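Local coordinates for protein PTHB1 (Homo sapiens, PDB 4YD8) that serves as a component of the BBSome, a coat complex thought to sort specific membrane proteins to the primary cilium and required for ciliogenesis, at residues Val85-Phe90 with Glu95-Ala100; Arg105-Tyr110 with Asp154-Gln159; Gly51-Phe56 with Leu99-Ser104; Lys89-Thr94 with Lys128-His133. All coordinates share one frame; numbering follows the deposited sequence.

Contact 1 (Val85-Phe90 with Glu95-Ala100); sequences VEVGKF and EMLHLA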
loop_
_atom_site.group_PDB
_atom_site.type_symbol
_atom_site.label_atom_id
_atom_site.label_comp_id
_atom_site.label_asym_id
_atom_site.label_seq_id
_atom_site.Cartn_x
_atom_site.Cartn_y
_atom_site.Cartn_z
ATOM N N VAL A 85 -2.012 7.075 2.160
ATOM C CA VAL A 85 -1.988 7.673 0.824
ATOM C C VAL A 85 -2.179 6.572 -0.223
ATOM O O VAL A 85 -1.670 5.453 -0.058
ATOM C CB VAL A 85 -0.662 8.438 0.542
ATOM C CG1 VAL A 85 -0.622 9.759 1.317
ATOM C CG2 VAL A 85 0.530 7.581 0.904
ATOM N N GLU A 86 -2.937 6.881 -1.270
ATOM C CA GLU A 86 -3.151 5.959 -2.389
ATOM C C GLU A 86 -3.276 6.779 -3.667
ATOM O O GLU A 86 -3.589 7.964 -3.622
ATOM C CB GLU A 86 -4.413 5.102 -2.221
ATOM C CG GLU A 86 -4.461 4.154 -0.997
ATOM C CD GLU A 86 -3.365 3.083 -0.964
ATOM O OE1 GLU A 86 -2.707 2.794 -2.007
ATOM O OE2 GLU A 86 -3.184 2.499 0.131
ATOM N N VAL A 87 -3.055 6.132 -4.802
ATOM C CA VAL A 87 -3.083 6.810 -6.089
ATOM C C VAL A 87 -3.935 5.978 -7.015
ATOM O O VAL A 87 -3.738 4.768 -7.112
ATOM C CB VAL A 87 -1.656 6.982 -6.670
ATOM C CG1 VAL A 87 -1.720 7.486 -8.125
ATOM C CG2 VAL A 87 -0.830 7.919 -5.774
ATOM N N GLY A 88 -4.892 6.612 -7.684
ATOM C CA GLY A 88 -5.830 5.884 -8.502
ATOM C C GLY A 88 -6.703 6.803 -9.332
ATOM O O GLY A 88 -6.531 8.026 -9.329
ATOM N N LYS A 89 -7.658 6.212 -10.034
ATOM C CA LYS A 89 -8.516 6.987 -10.927
ATOM C C LYS A 89 -9.716 7.564 -10.164
ATOM O O LYS A 89 -10.854 7.141 -10.373
ATOM C CB LYS A 89 -8.994 6.122 -12.103
ATOM C CG LYS A 89 -7.842 5.572 -12.964
ATOM C CD LYS A 89 -8.341 4.526 -13.950
ATOM C CE LYS A 89 -7.172 3.923 -14.733
ATOM N NZ LYS A 89 -7.673 3.074 -15.844
ATOM N N PHE A 90 -9.440 8.544 -9.310
ATOM C CA PHE A 90 -10.404 9.009 -8.320
ATOM C C PHE A 90 -11.264 10.177 -8.814
ATOM O O PHE A 90 -12.110 10.678 -8.067
ATOM C CB PHE A 90 -9.669 9.430 -7.048
ATOM C CG PHE A 90 -8.847 8.341 -6.422
ATOM C CD1 PHE A 90 -9.334 7.036 -6.339
ATOM C CD2 PHE A 90 -7.590 8.620 -5.914
ATOM C CE1 PHE A 90 -8.569 6.025 -5.745
ATOM C CE2 PHE A 90 -6.812 7.611 -5.310
ATOM C CZ PHE A 90 -7.305 6.322 -5.230
ATOM N N GLU A 95 -9.306 9.221 -16.773
ATOM C CA GLU A 95 -8.623 8.051 -16.238
ATOM C C GLU A 95 -7.243 8.404 -15.700
ATOM O O GLU A 95 -6.474 7.525 -15.298
ATOM C CB GLU A 95 -8.538 6.949 -17.296
ATOM C CG GLU A 95 -9.902 6.323 -17.559
ATOM C CD GLU A 95 -9.826 4.990 -18.272
ATOM O OE1 GLU A 95 -9.211 4.057 -17.728
ATOM O OE2 GLU A 95 -10.390 4.876 -19.377
HETATM N N MSE A 96 -6.934 9.693 -15.654
HETATM C CA MSE A 96 -5.670 10.112 -15.053
HETATM C C MSE A 96 -5.601 9.733 -13.568
HETATM O O MSE A 96 -6.613 9.724 -12.855
HETATM C CB MSE A 96 -5.458 11.617 -15.216
HETATM C CG MSE A 96 -5.067 12.028 -16.616
HETATM SE SE MSE A 96 -3.967 13.624 -16.519
HETATM C CE MSE A 96 -2.828 13.288 -18.012
ATOM N N LEU A 97 -4.401 9.384 -13.116
ATOM C CA LEU A 97 -4.208 9.054 -11.708
ATOM C C LEU A 97 -4.229 10.320 -10.859
ATOM O O LEU A 97 -3.731 11.374 -11.270
ATOM C CB LEU A 97 -2.887 8.298 -11.486
ATOM C CG LEU A 97 -2.728 7.012 -12.306
ATOM C CD1 LEU A 97 -1.338 6.377 -12.095
ATOM C CD2 LEU A 97 -3.844 6.041 -11.943
ATOM N N HIS A 98 -4.814 10.194 -9.671
ATOM C CA HIS A 98 -4.857 11.253 -8.672
ATOM C C HIS A 98 -4.455 10.696 -7.302
ATOM O O HIS A 98 -4.475 9.490 -7.087
ATOM C CB HIS A 98 -6.254 11.874 -8.580
ATOM C CG HIS A 98 -6.618 12.700 -9.766
ATOM N ND1 HIS A 98 -6.976 12.147 -10.982
ATOM C CD2 HIS A 98 -6.660 14.043 -9.939
ATOM C CE1 HIS A 98 -7.231 13.114 -11.841
ATOM N NE2 HIS A 98 -7.040 14.277 -11.241
ATOM N N LEU A 99 -4.106 11.595 -6.391
ATOM C CA LEU A 99 -3.644 11.240 -5.045
ATOM C C LEU A 99 -4.798 11.334 -4.067
ATOM O O LEU A 99 -5.441 12.381 -3.989
ATOM C CB LEU A 99 -2.538 12.184 -4.597
ATOM C CG LEU A 99 -2.020 12.022 -3.158
ATOM C CD1 LEU A 99 -1.362 10.672 -2.956
ATOM C CD2 LEU A 99 -1.068 13.144 -2.780
ATOM N N ALA A 100 -5.058 10.260 -3.322
ATOM C CA ALA A 100 -6.016 10.339 -2.212
ATOM C C ALA A 100 -5.224 10.383 -0.913
ATOM O O ALA A 100 -4.305 9.594 -0.712
ATOM C CB ALA A 100 -6.974 9.158 -2.226
#
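Val87 and Leu99 face each other as a non-hydrogen-bonded pair in the beta hairpin that opens a four-stranded propeller blade, and Val87 CG2 meets Leu99 CD1 at 4.0 Å. The other Val87 branch, CG1, stands opposite the backbone N (chi1 171°), which brings it to Leu97 CB at 3.6 Å with the two side chains crossing nearly at right angles. Aliphatic residues suit this face because Val87 also packs on Cys30 and Ala32 of the preceding blade. On the reverse face, the Phe90 ring folds back over Gly88, whose CA lies 3.6 Å above the ring plane toward its rim. Glycine lets the ring lie this close, and the small Ala100 lets its CB approach Phe90 CE2 at 3.5 Å. Where the strands part, the extended Lys89 chain passes Glu95 O and ends in a salt bridge, NZ to Glu95 OE1 at 2.6 Å. With an alanine here, the Glu95 carboxylate would probably lose its cationic mate and be freer to turn. Paired backbone bonds join Glu86 to Ala100 and Gly88 to His98; in the straightest, Ala100 N donates to Glu86 O at 2.7 Å with an N-H...O angle of 169°.

Contact 2 (Arg105-Tyr110 with Asp154-Gln159); sequences RKLCVY and DLICIQ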
loop_
_atom_site.group_PDB
_atom_site.type_symbol
_atom_site.label_atom_id
_atom_site.label_comp_id
_atom_site.label_asym_id
_atom_site.label_seq_id
_atom_site.Cartn_x
_atom_site.Cartn_y
_atom_site.Cartn_z
ATOM N N ARG A 105 -10.705 12.670 9.846
ATOM C CA ARG A 105 -12.070 13.102 9.549
ATOM C C ARG A 105 -12.283 13.692 8.152
ATOM O O ARG A 105 -13.300 14.346 7.901
ATOM C CB ARG A 105 -12.537 14.127 10.599
ATOM C CG ARG A 105 -12.570 13.563 12.005
ATOM C CD ARG A 105 -13.642 12.491 12.152
ATOM N NE ARG A 105 -14.977 13.029 11.907
ATOM C CZ ARG A 105 -15.785 13.496 12.854
ATOM N NH1 ARG A 105 -15.404 13.490 14.127
ATOM N NH2 ARG A 105 -16.976 13.971 12.520
ATOM N N LYS A 106 -11.349 13.473 7.232
ATOM C CA LYS A 106 -11.614 13.879 5.852
ATOM C C LYS A 106 -10.767 13.079 4.869
ATOM O O LYS A 106 -9.698 12.591 5.205
ATOM C CB LYS A 106 -11.377 15.384 5.649
ATOM C CG LYS A 106 -9.968 15.860 5.920
ATOM C CD LYS A 106 -9.806 17.356 5.622
ATOM C CE LYS A 106 -8.440 17.852 6.095
ATOM N NZ LYS A 106 -8.197 19.300 5.838
ATOM N N LEU A 107 -11.299 12.932 3.668
ATOM C CA LEU A 107 -10.601 12.308 2.557
ATOM C C LEU A 107 -10.404 13.393 1.501
ATOM O O LEU A 107 -11.375 14.039 1.095
ATOM C CB LEU A 107 -11.404 11.133 2.012
ATOM C CG LEU A 107 -11.005 10.618 0.617
ATOM C CD1 LEU A 107 -9.731 9.803 0.690
ATOM C CD2 LEU A 107 -12.143 9.803 -0.005
ATOM N N CYS A 108 -9.160 13.615 1.075
ATOM C CA CYS A 108 -8.873 14.680 0.107
ATOM C C CYS A 108 -8.242 14.088 -1.142
ATOM O O CYS A 108 -7.347 13.248 -1.042
ATOM C CB CYS A 108 -7.958 15.740 0.724
ATOM S SG CYS A 108 -8.642 16.521 2.244
ATOM N N VAL A 109 -8.730 14.501 -2.306
ATOM C CA VAL A 109 -8.209 13.975 -3.570
ATOM C C VAL A 109 -7.553 15.117 -4.353
ATOM O O VAL A 109 -8.132 16.187 -4.506
ATOM C CB VAL A 109 -9.333 13.280 -4.390
ATOM C CG1 VAL A 109 -8.874 12.974 -5.809
ATOM C CG2 VAL A 109 -9.749 11.972 -3.709
ATOM N N TYR A 110 -6.318 14.887 -4.802
ATOM C CA TYR A 110 -5.489 15.927 -5.411
ATOM C C TYR A 110 -5.044 15.570 -6.808
ATOM O O TYR A 110 -4.788 14.403 -7.107
ATOM C CB TYR A 110 -4.223 16.178 -4.593
ATOM C CG TYR A 110 -4.473 16.739 -3.222
ATOM C CD1 TYR A 110 -4.537 18.107 -3.017
ATOM C CD2 TYR A 110 -4.634 15.897 -2.135
ATOM C CE1 TYR A 110 -4.770 18.635 -1.762
ATOM C CE2 TYR A 110 -4.866 16.414 -0.873
ATOM C CZ TYR A 110 -4.937 17.783 -0.702
ATOM O OH TYR A 110 -5.166 18.305 0.536
ATOM N N ASP A 154 -11.819 4.436 -10.121
ATOM C CA ASP A 154 -11.524 3.814 -8.831
ATOM C C ASP A 154 -12.388 4.451 -7.756
ATOM O O ASP A 154 -12.241 5.633 -7.468
ATOM C CB ASP A 154 -10.045 3.959 -8.485
ATOM C CG ASP A 154 -9.175 3.042 -9.307
ATOM O OD1 ASP A 154 -9.557 1.852 -9.405
ATOM O OD2 ASP A 154 -8.135 3.496 -9.861
ATOM N N LEU A 155 -13.293 3.667 -7.185
ATOM C CA LEU A 155 -14.099 4.129 -6.052
ATOM C C LEU A 155 -13.284 3.894 -4.790
ATOM O O LEU A 155 -12.321 3.142 -4.825
ATOM C CB LEU A 155 -15.427 3.387 -5.999
ATOM C CG LEU A 155 -16.267 3.424 -7.281
ATOM C CD1 LEU A 155 -17.712 3.050 -6.977
ATOM C CD2 LEU A 155 -16.180 4.782 -7.953
ATOM N N ILE A 156 -13.663 4.527 -3.684
ATOM C CA ILE A 156 -12.883 4.443 -2.457
ATOM C C ILE A 156 -13.787 3.947 -1.335
ATOM O O ILE A 156 -14.956 4.330 -1.255
ATOM C CB ILE A 156 -12.260 5.812 -2.090
ATOM C CG1 ILE A 156 -11.086 6.141 -3.034
ATOM C CG2 ILE A 156 -11.779 5.857 -0.634
ATOM C CD1 ILE A 156 -10.653 7.584 -2.947
ATOM N N CYS A 157 -13.252 3.054 -0.515
ATOM C CA CYS A 157 -13.970 2.558 0.660
ATOM C C CYS A 157 -13.111 2.820 1.877
ATOM O O CYS A 157 -11.956 2.386 1.937
ATOM C CB CYS A 157 -14.268 1.070 0.537
ATOM S SG CYS A 157 -15.012 0.385 2.065
ATOM N N ILE A 158 -13.664 3.546 2.841
ATOM C CA ILE A 158 -12.944 3.875 4.061
ATOM C C ILE A 158 -13.563 3.101 5.225
ATOM O O ILE A 158 -14.775 3.139 5.412
ATOM C CB ILE A 158 -13.003 5.397 4.361
ATOM C CG1 ILE A 158 -12.326 6.217 3.247
ATOM C CG2 ILE A 158 -12.369 5.719 5.714
ATOM C CD1 ILE A 158 -12.646 7.712 3.360
ATOM N N GLN A 159 -12.735 2.390 5.983
ATOM C CA GLN A 159 -13.194 1.757 7.211
ATOM C C GLN A 159 -13.045 2.722 8.380
ATOM O O GLN A 159 -11.947 3.241 8.616
ATOM C CB GLN A 159 -12.404 0.467 7.489
ATOM C CG GLN A 159 -12.865 -0.229 8.798
ATOM C CD GLN A 159 -12.075 -1.490 9.100
ATOM O OE1 GLN A 159 -12.571 -2.400 9.761
ATOM N NE2 GLN A 159 -10.831 -1.547 8.621
#
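Leu107 joins two adjacent blades of the protein's N-terminal seven-bladed beta-propeller, reaching from the third strand of its own blade, 106-112, to Ile156 and Ile158 on the second strand of the next, 155-160. The contact is one between the faces of two sheets: the nearest CA atoms, those of Leu107 and Ile158, are 8.9 Å apart, and between these two strands only side chains meet, with no hydrogen bond crossing. All three side chains leave their backbones toward the opposing strand, and all three are buried, as suits purely aliphatic residues between blades. Leu107 and Ile156 approach tip to tip, Leu107 CD2 meeting Ile156 CD1 at 4.0 Å. Ile156 uses both branches, since its CG2 is also 4.0 Å from Leu107 CD2; the leucine methyl is thus met by the two ends of a forked side chain. The fork follows from beta-branching, with CG2 opposite the backbone N and CG1 opposite the carbonyl carbon (chi1 -74°). Around the contact, Leu107 rests on Ala100 within its own blade, while Ile158 packs on Leu102 across the interface and on Met166 and Phe168 of its own sheet. The Ile156 side chain lies about 7 Å from Gly145, a position critical for protein stability. Ile158 comes to Leu107 at a slant, its CD1 touching the base of the leucine, CB, at 3.9 Å.

Contact 3 (Gly51-Phe56 with Leu99-Ser104); sequences GYLRIF and LAVLHS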
loop_
_atom_site.group_PDB
_atom_site.type_symbol
_atom_site.label_atom_id
_atom_site.label_comp_id
_atom_site.label_asym_id
_atom_site.label_seq_id
_atom_site.Cartn_x
_atom_site.Cartn_y
_atom_site.Cartn_z
ATOM N N GLY A 51 1.582 15.482 9.499
ATOM C CA GLY A 51 0.768 16.284 8.595
ATOM C C GLY A 51 1.428 16.661 7.280
ATOM O O GLY A 51 0.793 17.270 6.427
ATOM N N TYR A 52 2.697 16.300 7.107
ATOM C CA TYR A 52 3.406 16.581 5.848
ATOM C C TYR A 52 3.185 15.537 4.755
ATOM O O TYR A 52 3.230 14.339 5.007
ATOM C CB TYR A 52 4.916 16.707 6.099
ATOM C CG TYR A 52 5.277 17.979 6.823
ATOM C CD1 TYR A 52 5.477 19.165 6.125
ATOM C CD2 TYR A 52 5.399 18.001 8.210
ATOM C CE1 TYR A 52 5.793 20.345 6.791
ATOM C CE2 TYR A 52 5.714 19.171 8.882
ATOM C CZ TYR A 52 5.908 20.338 8.166
ATOM O OH TYR A 52 6.229 21.497 8.832
ATOM N N LEU A 53 2.970 16.017 3.533
ATOM C CA LEU A 53 2.922 15.174 2.346
ATOM C C LEU A 53 4.151 15.491 1.498
ATOM O O LEU A 53 4.401 16.657 1.184
ATOM C CB LEU A 53 1.623 15.420 1.554
ATOM C CG LEU A 53 1.203 14.484 0.398
ATOM C CD1 LEU A 53 2.107 14.591 -0.833
ATOM C CD2 LEU A 53 1.138 13.043 0.854
ATOM N N ARG A 54 4.914 14.465 1.134
ATOM C CA ARG A 54 6.126 14.664 0.337
ATOM C C ARG A 54 6.113 13.764 -0.897
ATOM O O ARG A 54 5.681 12.624 -0.829
ATOM C CB ARG A 54 7.386 14.388 1.184
ATOM C CG ARG A 54 7.537 15.352 2.369
ATOM C CD ARG A 54 8.666 14.946 3.324
ATOM N NE ARG A 54 8.836 15.921 4.403
ATOM C CZ ARG A 54 8.434 15.736 5.660
ATOM N NH1 ARG A 54 7.816 14.615 6.011
ATOM N NH2 ARG A 54 8.640 16.678 6.572
ATOM N N ILE A 55 6.603 14.284 -2.016
ATOM C CA ILE A 55 6.723 13.500 -3.239
ATOM C C ILE A 55 8.162 13.587 -3.753
ATOM O O ILE A 55 8.700 14.688 -3.904
ATOM C CB ILE A 55 5.767 13.999 -4.340
ATOM C CG1 ILE A 55 4.312 14.019 -3.836
ATOM C CG2 ILE A 55 5.899 13.125 -5.601
ATOM C CD1 ILE A 55 3.320 14.551 -4.900
ATOM N N PHE A 56 8.775 12.436 -3.997
ATOM C CA PHE A 56 10.173 12.367 -4.449
ATOM C C PHE A 56 10.310 11.692 -5.803
ATOM O O PHE A 56 9.575 10.761 -6.133
ATOM C CB PHE A 56 11.068 11.582 -3.470
ATOM C CG PHE A 56 11.164 12.172 -2.092
ATOM C CD1 PHE A 56 10.236 11.840 -1.117
ATOM C CD2 PHE A 56 12.204 13.044 -1.765
ATOM C CE1 PHE A 56 10.331 12.371 0.161
ATOM C CE2 PHE A 56 12.307 13.578 -0.487
ATOM C CZ PHE A 56 11.358 13.242 0.478
ATOM N N LEU A 99 -4.106 11.595 -6.391
ATOM C CA LEU A 99 -3.644 11.240 -5.045
ATOM C C LEU A 99 -4.798 11.334 -4.067
ATOM O O LEU A 99 -5.441 12.381 -3.989
ATOM C CB LEU A 99 -2.538 12.184 -4.597
ATOM C CG LEU A 99 -2.020 12.022 -3.158
ATOM C CD1 LEU A 99 -1.362 10.672 -2.956
ATOM C CD2 LEU A 99 -1.068 13.144 -2.780
ATOM N N ALA A 100 -5.058 10.260 -3.322
ATOM C CA ALA A 100 -6.016 10.339 -2.212
ATOM C C ALA A 100 -5.224 10.383 -0.913
ATOM O O ALA A 100 -4.305 9.594 -0.712
ATOM C CB ALA A 100 -6.974 9.158 -2.226
ATOM N N VAL A 101 -5.566 11.332 -0.052
ATOM C CA VAL A 101 -4.946 11.453 1.253
ATOM C C VAL A 101 -6.039 11.245 2.287
ATOM O O VAL A 101 -7.030 11.981 2.309
ATOM C CB VAL A 101 -4.288 12.828 1.449
ATOM C CG1 VAL A 101 -3.645 12.933 2.837
ATOM C CG2 VAL A 101 -3.247 13.085 0.328
ATOM N N LEU A 102 -5.863 10.234 3.123
ATOM C CA LEU A 102 -6.830 9.948 4.175
ATOM C C LEU A 102 -6.387 10.602 5.463
ATOM O O LEU A 102 -5.261 10.382 5.918
ATOM C CB LEU A 102 -6.976 8.437 4.369
ATOM C CG LEU A 102 -8.000 8.007 5.420
ATOM C CD1 LEU A 102 -9.404 8.485 5.018
ATOM C CD2 LEU A 102 -7.945 6.496 5.580
ATOM N N HIS A 103 -7.281 11.394 6.053
ATOM C CA HIS A 103 -7.090 11.961 7.387
ATOM C C HIS A 103 -8.131 11.340 8.305
ATOM O O HIS A 103 -9.019 10.632 7.843
ATOM C CB HIS A 103 -7.245 13.490 7.380
ATOM C CG HIS A 103 -6.269 14.204 6.495
ATOM N ND1 HIS A 103 -4.945 14.381 6.829
ATOM C CD2 HIS A 103 -6.433 14.803 5.285
ATOM C CE1 HIS A 103 -4.332 15.052 5.867
ATOM N NE2 HIS A 103 -5.219 15.332 4.930
ATOM N N SER A 104 -8.030 11.619 9.598
ATOM C CA SER A 104 -8.989 11.084 10.559
ATOM C C SER A 104 -10.444 11.416 10.215
ATOM O O SER A 104 -11.321 10.545 10.310
ATOM C CB SER A 104 -8.673 11.599 11.960
ATOM O OG SER A 104 -9.644 11.123 12.872
#
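Leu53 and Leu99 reach toward each other tip to tip, with Leu53 CD1 at 4.0 Å from Leu99 CD2. The same Leu99 methyl is 4.1 Å from Leu53 CG, so it sits against the branch point as well as one arm. Both leucines carry CG opposite the backbone N (chi1 -169° for Leu53 and 175° for Leu99), which sends their forked ends into the interval between the strands. The second apolar touch is looser: Leu53 CD2 comes to Val101 CG2 at 4.4 Å. The short, beta-branched valine reaches less far than Leu99 and meets only one arm of the leucine. This is the interface between successive blades of the beta-propeller, where the third strand of one, 52-56, faces the second strand of the next, 98-102, and the nearest CA atoms, of Leu53 and Val101, are 8.8 Å apart. Within its own sheet Leu53 leans on Val76, and across the interface its CD2 also packs on Val85. Polar bonding between these two strands is absent. Arg54, between Leu53 and Ile55 in the sequence, turns to the other face of its sheet and forms salt bridges with Glu22 and Glu75.

Contact 4 (Lys89-Thr94 with Lys128-His133); sequences KFVSGT and KLMYEH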
loop_
_atom_site.group_PDB
_atom_site.type_symbol
_atom_site.label_atom_id
_atom_site.label_comp_id
_atom_site.label_asym_id
_atom_site.label_seq_id
_atom_site.Cartn_x
_atom_site.Cartn_y
_atom_site.Cartn_z
ATOM N N LYS A 89 -7.658 6.212 -10.034
ATOM C CA LYS A 89 -8.516 6.987 -10.927
ATOM C C LYS A 89 -9.716 7.564 -10.164
ATOM O O LYS A 89 -10.854 7.141 -10.373
ATOM C CB LYS A 89 -8.994 6.122 -12.103
ATOM C CG LYS A 89 -7.842 5.572 -12.964
ATOM C CD LYS A 89 -8.341 4.526 -13.950
ATOM C CE LYS A 89 -7.172 3.923 -14.733
ATOM N NZ LYS A 89 -7.673 3.074 -15.844
ATOM N N PHE A 90 -9.440 8.544 -9.310
ATOM C CA PHE A 90 -10.404 9.009 -8.320
ATOM C C PHE A 90 -11.264 10.177 -8.814
ATOM O O PHE A 90 -12.110 10.678 -8.067
ATOM C CB PHE A 90 -9.669 9.430 -7.048
ATOM C CG PHE A 90 -8.847 8.341 -6.422
ATOM C CD1 PHE A 90 -9.334 7.036 -6.339
ATOM C CD2 PHE A 90 -7.590 8.620 -5.914
ATOM C CE1 PHE A 90 -8.569 6.025 -5.745
ATOM C CE2 PHE A 90 -6.812 7.611 -5.310
ATOM C CZ PHE A 90 -7.305 6.322 -5.230
ATOM N N VAL A 91 -11.053 10.620 -10.060
ATOM C CA VAL A 91 -11.808 11.767 -10.588
ATOM C C VAL A 91 -12.681 11.358 -11.776
ATOM O O VAL A 91 -12.212 10.727 -12.722
ATOM C CB VAL A 91 -10.853 12.922 -10.980
ATOM C CG1 VAL A 91 -11.606 14.069 -11.711
ATOM C CG2 VAL A 91 -10.114 13.423 -9.732
ATOM N N SER A 92 -13.969 11.691 -11.716
ATOM C CA SER A 92 -14.881 11.258 -12.768
ATOM C C SER A 92 -14.553 11.966 -14.090
ATOM O O SER A 92 -14.129 13.113 -14.098
ATOM C CB SER A 92 -16.333 11.514 -12.366
ATOM O OG SER A 92 -16.566 12.894 -12.165
ATOM N N GLY A 93 -14.717 11.261 -15.200
ATOM C CA GLY A 93 -14.568 11.882 -16.509
ATOM C C GLY A 93 -13.134 11.827 -17.031
ATOM O O GLY A 93 -12.874 12.228 -18.164
ATOM N N THR A 94 -12.213 11.323 -16.212
ATOM C CA THR A 94 -10.834 11.099 -16.658
ATOM C C THR A 94 -10.272 9.808 -16.079
ATOM O O THR A 94 -10.696 9.342 -15.013
ATOM C CB THR A 94 -9.902 12.275 -16.267
ATOM O OG1 THR A 94 -8.557 11.994 -16.693
ATOM C CG2 THR A 94 -9.888 12.488 -14.766
ATOM N N LYS A 128 -3.150 20.243 -6.626
ATOM C CA LYS A 128 -4.391 20.993 -6.465
ATOM C C LYS A 128 -5.486 20.084 -5.944
ATOM O O LYS A 128 -5.652 18.964 -6.432
ATOM C CB LYS A 128 -4.848 21.607 -7.792
ATOM C CG LYS A 128 -3.786 22.353 -8.578
ATOM C CD LYS A 128 -3.167 23.479 -7.780
ATOM C CE LYS A 128 -4.093 24.659 -7.644
ATOM N NZ LYS A 128 -3.294 25.889 -7.370
ATOM N N LEU A 129 -6.256 20.576 -4.981
ATOM C CA LEU A 129 -7.384 19.818 -4.448
ATOM C C LEU A 129 -8.501 19.706 -5.480
ATOM O O LEU A 129 -8.957 20.719 -6.029
ATOM C CB LEU A 129 -7.913 20.483 -3.175
ATOM C CG LEU A 129 -9.053 19.763 -2.456
ATOM C CD1 LEU A 129 -8.547 18.509 -1.776
ATOM C CD2 LEU A 129 -9.710 20.703 -1.442
HETATM N N MSE A 130 -8.943 18.485 -5.756
HETATM C CA MSE A 130 -10.068 18.284 -6.678
HETATM C C MSE A 130 -11.371 18.258 -5.902
HETATM O O MSE A 130 -12.343 18.903 -6.286
HETATM C CB MSE A 130 -9.906 16.991 -7.483
HETATM C CG MSE A 130 -8.656 16.942 -8.351
HETATM SE SE MSE A 130 -8.682 18.347 -9.686
HETATM C CE MSE A 130 -10.045 17.688 -10.933
ATOM N N TYR A 131 -11.396 17.505 -4.805
ATOM C CA TYR A 131 -12.567 17.497 -3.940
ATOM C C TYR A 131 -12.170 16.920 -2.609
ATOM O O TYR A 131 -11.121 16.293 -2.484
ATOM C CB TYR A 131 -13.733 16.691 -4.539
ATOM C CG TYR A 131 -13.410 15.226 -4.788
ATOM C CD1 TYR A 131 -13.609 14.261 -3.794
ATOM C CD2 TYR A 131 -12.916 14.807 -6.025
ATOM C CE1 TYR A 131 -13.308 12.916 -4.029
ATOM C CE2 TYR A 131 -12.623 13.475 -6.268
ATOM C CZ TYR A 131 -12.814 12.538 -5.272
ATOM O OH TYR A 131 -12.530 11.221 -5.519
ATOM N N GLU A 132 -13.012 17.136 -1.611
ATOM C CA GLU A 132 -12.797 16.487 -0.328
ATOM C C GLU A 132 -14.126 16.053 0.256
ATOM O O GLU A 132 -15.160 16.690 0.027
ATOM C CB GLU A 132 -12.062 17.411 0.642
ATOM C CG GLU A 132 -12.794 18.682 0.985
ATOM C CD GLU A 132 -11.967 19.605 1.860
ATOM O OE1 GLU A 132 -11.005 19.123 2.486
ATOM O OE2 GLU A 132 -12.272 20.815 1.912
ATOM N N HIS A 133 -14.080 14.957 1.003
ATOM C CA HIS A 133 -15.237 14.453 1.716
ATOM C C HIS A 133 -15.002 14.604 3.205
ATOM O O HIS A 133 -14.009 14.108 3.733
ATOM C CB HIS A 133 -15.488 12.982 1.373
ATOM C CG HIS A 133 -15.953 12.764 -0.030
ATOM N ND1 HIS A 133 -17.205 13.150 -0.467
ATOM C CD2 HIS A 133 -15.336 12.208 -1.098
ATOM C CE1 HIS A 133 -17.334 12.837 -1.744
ATOM N NE2 HIS A 133 -16.219 12.260 -2.150
#
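Tyr131 donates its phenolic hydrogen to a backbone carbonyl of a loop, Phe90 O, in a short bond of 2.6 Å from OH. The acceptor lies at the edge of the tyrosine ring and in its plane, whereas the hydroxyl stands 21° out of the carbonyl plane of Phe90. Tyr131 reaches it with CG held between the backbone N and the carbonyl carbon (chi1 60°), a cramped setting for so large a ring. A classic beta bulge explains the rest: Met130 and Tyr131 both lie opposite Val109, and both side chains start toward the loop. Met130, a selenomethionine, is bent at chi2 and chi3, so that it crosses Val91 at about a right angle and brings CE to Val91 CG1 at 4.0 Å. Its CG is 4.1 Å from Val91 CG2, and that same valine methyl meets the edge of the Tyr131 ring, at CE2, 4.3 Å away. Val91 also begins a type II turn ending at Thr94, in which Gly93 takes a positive phi (89°) that residues with a CB adopt poorly. A phenylalanine in place of Tyr131 would probably leave Phe90 O without this donor and the loop less firmly tied to the strand. The loop joins strands 84-88 and 98-102, and the bond reaches from it across the blade to the edge strand 127-134, while the Phe90 ring meets Tyr144 of strand 139-145 edge-to-face.

In the fold
Contacts 1 and 4 hold one blade together, whereas contacts 2 and 3 join it to its neighbours. Contact 1 ties adjacent strands by backbone hydrogen bonds and ends in a salt bridge at its exposed margin; contact 4, the farthest from the chain centre, secures the same hairpin loop to the edge strand by a single hydroxyl bond and partly exposed apolar touches. Contacts 2 and 3 are buried and wholly aliphatic, and they repeat one scheme: a leucine of a third strand faces two branched residues of the next blade's second strand. Strand 98-102 serves contacts 1 and 3, while a hydrogen bond from Lys89 N to Asp154 OD2 links the segments of contact 2 with those of contacts 1 and 4.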